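Local coordinates for protein multi-copper Oxidase CueO (Ochrobactrum, PDB 6EVG) that probably couples the one-electron oxidation of phenolic substrates, such as lignin model compounds, to the reduction of dioxygen to water, as laccases do with their copper centres, at residues A[265-270]-A[461-465]; A[124-128]-A[249-253]. One frame throughout, in Å; residues are numbered along the deposited sequence.

Interaction 1 of 2, residues A[265-270]-A[461-465]; sequences SPGERY and KDTAL. With EDO (1,2-ethanediol), chain D.
Arg269 and Asp462 meet end-on, guanidinium against carboxylate, with their planes only 19° apart. NH1 of Arg269 bonds OD1 of Asp462 at 2.9 Å and its NH2 bonds OD2 of the same carboxylate, also at 2.9 Å; each oxygen offers its syn lone pair, which makes this a bidentate salt bridge. The arginine chain bends at chi2 (83°) and chi3 (70°), curling back so that NH1 can also bond Gly267 O, a carbonyl of the turn just before it. That extra bond, lying in the guanidinium plane, helps fix the rotation of the group, together with the bond from NE to Phe127 O. Asp462 OD1 accepts a second hydrogen bond, from Thr463 OG1.

The second ion pair joins Lys461 NZ to Glu268 OE2 at 2.8 Å, this time on the anti lone pair, and NZ also donates to Thr463 O. The other carboxylate oxygen, OE1, takes both the backbone N and OG of Ser265, so Glu268 clamps the type II turn 265-268 across its ends while facing the lysine. A 1,2-ethanediol, probably from crystallisation, bridges Glu268 OE2 and Leu465 N through its O1. Beside the turn, Thr463 CG2 packs 3.4 Å from Pro266 O.

The contact joins the middle and last multicopper oxidase regions, consistent with an interface between cupredoxin-like domains: the turn leads into strand 269-275, while 463-466 edges the sheet containing 434-438, whose Pro435 and His437 border the contact.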
loop_
_atom_site.group_PDB
_atom_site.type_symbol
_atom_site.label_atom_id
_atom_site.label_comp_id
_atom_site.label_asym_id
_atom_site.label_seq_id
_atom_site.Cartn_x
_atom_site.Cartn_y
_atom_site.Cartn_z
ATOM N N SER A 265 7.584 -2.629 -0.286
ATOM C CA SER A 265 7.567 -1.945 1.006
ATOM C C SER A 265 6.135 -1.545 1.362
ATOM O O SER A 265 5.252 -1.556 0.475
ATOM C CB SER A 265 8.532 -0.734 0.970
ATOM O OG SER A 265 8.096 0.305 0.139
ATOM N N PRO A 266 5.894 -1.176 2.622
ATOM C CA PRO A 266 4.518 -0.853 3.036
ATOM C C PRO A 266 3.878 0.210 2.166
ATOM O O PRO A 266 4.437 1.296 1.992
ATOM C CB PRO A 266 4.699 -0.411 4.492
ATOM C CG PRO A 266 5.884 -1.238 4.963
ATOM C CD PRO A 266 6.810 -1.234 3.772
ATOM N N GLY A 267 2.673 -0.109 1.690
ATOM C CA GLY A 267 1.940 0.795 0.827
ATOM C C GLY A 267 2.112 0.612 -0.645
ATOM O O GLY A 267 1.261 1.090 -1.421
ATOM N N GLU A 268 3.176 -0.069 -1.074
ATOM C CA GLU A 268 3.381 -0.363 -2.476
ATOM C C GLU A 268 2.515 -1.517 -2.928
ATOM O O GLU A 268 2.198 -2.435 -2.171
ATOM C CB GLU A 268 4.853 -0.720 -2.767
ATOM C CG GLU A 268 5.860 0.398 -2.593
ATOM C CD GLU A 268 7.210 -0.056 -3.181
ATOM O OE1 GLU A 268 7.955 -0.748 -2.448
ATOM O OE2 GLU A 268 7.459 0.274 -4.369
ATOM N N ARG A 269 2.231 -1.442 -4.239
ATOM C CA ARG A 269 1.532 -2.533 -4.928
ATOM C C ARG A 269 2.311 -2.922 -6.162
ATOM O O ARG A 269 2.825 -2.067 -6.882
ATOM C CB ARG A 269 0.097 -2.146 -5.379
ATOM C CG ARG A 269 -0.897 -1.911 -4.246
ATOM C CD ARG A 269 -0.844 -0.518 -3.639
ATOM N NE ARG A 269 -1.359 0.472 -4.569
ATOM C CZ ARG A 269 -1.039 1.757 -4.549
ATOM N NH1 ARG A 269 -0.151 2.244 -3.668
ATOM N NH2 ARG A 269 -1.625 2.591 -5.414
ATOM N N TYR A 270 2.319 -4.229 -6.469
ATOM C CA TYR A 270 2.805 -4.712 -7.754
ATOM C C TYR A 270 1.833 -5.796 -8.242
ATOM O O TYR A 270 1.432 -6.680 -7.472
ATOM C CB TYR A 270 4.201 -5.320 -7.655
ATOM C CG TYR A 270 5.275 -4.282 -7.389
ATOM C CD1 TYR A 270 5.846 -3.579 -8.431
ATOM C CD2 TYR A 270 5.669 -3.963 -6.107
ATOM C CE1 TYR A 270 6.827 -2.611 -8.186
ATOM C CE2 TYR A 270 6.644 -3.011 -5.853
ATOM C CZ TYR A 270 7.196 -2.342 -6.903
ATOM O OH TYR A 270 8.146 -1.323 -6.684
ATOM N N LYS A 461 4.033 5.864 -9.850
ATOM C CA LYS A 461 4.012 5.332 -8.494
ATOM C C LYS A 461 3.513 6.405 -7.526
ATOM O O LYS A 461 3.472 7.606 -7.821
ATOM C CB LYS A 461 5.401 4.792 -8.102
ATOM C CG LYS A 461 5.620 3.383 -8.771
ATOM C CD LYS A 461 6.869 2.667 -8.420
ATOM C CE LYS A 461 7.004 2.383 -6.971
ATOM N NZ LYS A 461 5.929 1.571 -6.303
ATOM N N ASP A 462 3.079 5.920 -6.355
ATOM C CA ASP A 462 2.747 6.803 -5.241
ATOM C C ASP A 462 3.473 6.441 -3.969
ATOM O O ASP A 462 3.373 7.227 -3.002
ATOM C CB ASP A 462 1.199 6.913 -5.016
ATOM C CG ASP A 462 0.532 5.585 -4.690
ATOM O OD1 ASP A 462 0.980 4.915 -3.717
ATOM O OD2 ASP A 462 -0.451 5.216 -5.383
ATOM N N THR A 463 4.173 5.303 -3.895
ATOM C CA THR A 463 4.865 4.857 -2.718
ATOM C C THR A 463 6.193 4.244 -3.243
ATOM O O THR A 463 6.152 3.517 -4.224
ATOM C CB THR A 463 4.065 3.825 -1.916
ATOM O OG1 THR A 463 2.750 4.386 -1.651
ATOM C CG2 THR A 463 4.712 3.458 -0.642
ATOM N N ALA A 464 7.319 4.534 -2.597
ATOM C CA ALA A 464 8.621 3.994 -3.047
ATOM C C ALA A 464 9.550 3.806 -1.897
ATOM O O ALA A 464 9.628 4.684 -1.024
ATOM C CB ALA A 464 9.256 4.887 -4.054
ATOM N N LEU A 465 10.310 2.718 -1.900
ATOM C CA LEU A 465 11.280 2.472 -0.855
ATOM C C LEU A 465 12.569 3.250 -1.165
ATOM O O LEU A 465 13.204 3.037 -2.195
ATOM C CB LEU A 465 11.586 0.973 -0.719
ATOM C CG LEU A 465 12.440 0.569 0.470
ATOM C CD1 LEU A 465 11.872 0.981 1.832
ATOM C CD2 LEU A 465 12.740 -0.924 0.426
HETATM C C1 EDO D . 10.861 1.134 -5.519
HETATM O O1 EDO D . 9.997 1.387 -4.414
HETATM C C2 EDO D . 12.182 1.832 -5.298
HETATM O O2 EDO D . 12.920 1.294 -4.189
#

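Interaction 2 of 2, residues A[124-128]-A[249-253]; sequences PASFN and DGGFI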
loop_
_atom_site.group_PDB
_atom_site.type_symbol
_atom_site.label_atom_id
_atom_site.label_comp_id
_atom_site.label_asym_id
_atom_site.label_seq_id
_atom_site.Cartn_x
_atom_site.Cartn_y
_atom_site.Cartn_z
ATOM N N PRO A 124 -5.717 6.193 -14.683
ATOM C CA PRO A 124 -5.278 4.920 -15.252
ATOM C C PRO A 124 -5.711 3.737 -14.444
ATOM O O PRO A 124 -5.718 3.763 -13.219
ATOM C CB PRO A 124 -3.751 5.069 -15.274
ATOM C CG PRO A 124 -3.472 6.558 -15.354
ATOM C CD PRO A 124 -4.598 7.146 -14.480
ATOM N N ALA A 125 -6.019 2.651 -15.161
ATOM C CA ALA A 125 -6.342 1.375 -14.537
ATOM C C ALA A 125 -5.223 0.968 -13.576
ATOM O O ALA A 125 -4.045 1.042 -13.921
ATOM C CB ALA A 125 -6.527 0.326 -15.625
ATOM N N SER A 126 -5.603 0.535 -12.382
ATOM C CA SER A 126 -4.630 0.367 -11.293
ATOM C C SER A 126 -5.220 -0.378 -10.142
ATOM O O SER A 126 -6.451 -0.477 -9.960
ATOM C CB SER A 126 -4.125 1.748 -10.852
ATOM O OG SER A 126 -5.209 2.651 -10.607
ATOM N N PHE A 127 -4.325 -0.916 -9.325
ATOM C CA PHE A 127 -4.610 -1.653 -8.083
ATOM C C PHE A 127 -4.239 -0.766 -6.904
ATOM O O PHE A 127 -3.065 -0.547 -6.642
ATOM C CB PHE A 127 -3.828 -2.975 -8.088
ATOM C CG PHE A 127 -3.937 -3.786 -6.838
ATOM C CD1 PHE A 127 -5.156 -4.163 -6.290
ATOM C CD2 PHE A 127 -2.828 -4.268 -6.180
ATOM C CE1 PHE A 127 -5.232 -4.953 -5.165
ATOM C CE2 PHE A 127 -2.900 -5.032 -5.039
ATOM C CZ PHE A 127 -4.103 -5.403 -4.551
ATOM N N ASN A 128 -5.278 -0.268 -6.252
ATOM C CA ASN A 128 -5.195 0.711 -5.155
ATOM C C ASN A 128 -5.719 0.105 -3.881
ATOM O O ASN A 128 -6.149 -1.072 -3.855
ATOM C CB ASN A 128 -5.901 2.001 -5.572
ATOM C CG ASN A 128 -5.420 2.441 -6.946
ATOM O OD1 ASN A 128 -4.232 2.742 -7.096
ATOM N ND2 ASN A 128 -6.319 2.472 -7.897
ATOM N N ASP A 249 1.935 0.847 -8.451
ATOM C CA ASP A 249 0.851 1.609 -7.776
ATOM C C ASP A 249 -0.050 2.318 -8.769
ATOM O O ASP A 249 -1.280 2.362 -8.592
ATOM C CB ASP A 249 1.507 2.692 -6.890
ATOM C CG ASP A 249 2.661 2.247 -6.058
ATOM O OD1 ASP A 249 2.754 1.077 -5.636
ATOM O OD2 ASP A 249 3.553 3.144 -5.834
ATOM N N GLY A 250 0.551 3.006 -9.749
ATOM C CA GLY A 250 -0.131 3.856 -10.668
ATOM C C GLY A 250 -0.480 3.237 -11.991
ATOM O O GLY A 250 -0.902 3.974 -12.909
ATOM N N GLY A 251 -0.301 1.928 -12.119
ATOM C CA GLY A 251 -0.752 1.214 -13.295
ATOM C C GLY A 251 0.347 0.555 -14.109
ATOM O O GLY A 251 1.446 0.248 -13.599
ATOM N N PHE A 252 -0.004 0.250 -15.334
ATOM C CA PHE A 252 0.813 -0.643 -16.172
ATOM C C PHE A 252 2.105 0.006 -16.566
ATOM O O PHE A 252 2.229 1.228 -16.758
ATOM C CB PHE A 252 0.013 -1.092 -17.386
ATOM C CG PHE A 252 -1.205 -1.870 -17.067
ATOM C CD1 PHE A 252 -1.129 -3.068 -16.348
ATOM C CD2 PHE A 252 -2.505 -1.392 -17.398
ATOM C CE1 PHE A 252 -2.244 -3.779 -16.024
ATOM C CE2 PHE A 252 -3.626 -2.137 -17.043
ATOM C CZ PHE A 252 -3.504 -3.319 -16.358
ATOM N N ILE A 253 3.088 -0.880 -16.796
ATOM C CA ILE A 253 4.357 -0.484 -17.447
ATOM C C ILE A 253 4.353 -0.977 -18.869
ATOM O O ILE A 253 3.830 -2.045 -19.174
ATOM C CB ILE A 253 5.582 -0.890 -16.718
ATOM C CG1 ILE A 253 5.596 -2.359 -16.439
ATOM C CG2 ILE A 253 5.783 -0.032 -15.487
ATOM C CD1 ILE A 253 6.988 -2.905 -16.045
HETATM O O HOH W 1 -2.414 1.751 -16.073
#
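Ser126 OG is held from two sides of its own chain: it donates to Pro124 O at 2.9 Å, and Asn128 ND2 donates to it at 2.9 Å with an N-H...O angle of 158°. The serine oxygen sits between the backbone N and the carbonyl carbon (chi1 50°), a setting that lets it reach back to the proline carbonyl. OG lies tilted 18° from the plane of the Pro124 carbonyl, whereas it lies close to the amide plane of Asn128. With OG engaged within its own segment, it is CB of Ser126 that meets 249-253, 3.7 Å from Asp249 O.

Across the segments the direct contacts are van der Waals. Pro124 CB lies over Gly250 O. Gly251, with no side chain, lets the two backbones come close, its CA lying 3.4 Å from Ala125 O. Ala125 CB meets the Phe252 ring obliquely, at CE2 (4.1 Å). A water links the two backbones: it donates to Ala125 O at 2.8 Å and accepts from Phe252 N at 2.9 Å.

Asn128 OD1 and Asp249 O, both acceptors, stand 3.3 Å apart; OD1 is bonded by Arg269, which also supplies the backbone N for Asp249 OD1. Strand 126-131 lies in the first multicopper oxidase region and 251-259 in the middle one, and the close backbone packing and bridging water between them are consistent with an interface between successive cupredoxin-like domains, as in other multicopper oxidases.

How the interactions relate
The centres of interactions 1 and 2 are 12 Å apart, and the two contacts touch directly: Arg269 NE bonds Phe127 O at 2.9 Å, and Asp249 OD2 lies 2.9 Å from Asp462 N, a probable hydrogen bond. Both reach the sheet that holds strands 243-248, 251-259 and 269-275. Along the chain they run in series, with 124-128 to 249-253 closing before 265-270 to 461-465 opens. The middle multicopper oxidase region meets the first one in interaction 2 and the last one in interaction 1. Asp249, which also pairs with Lys461, and Arg269 tie the two contacts into one polar network where all three regions converge.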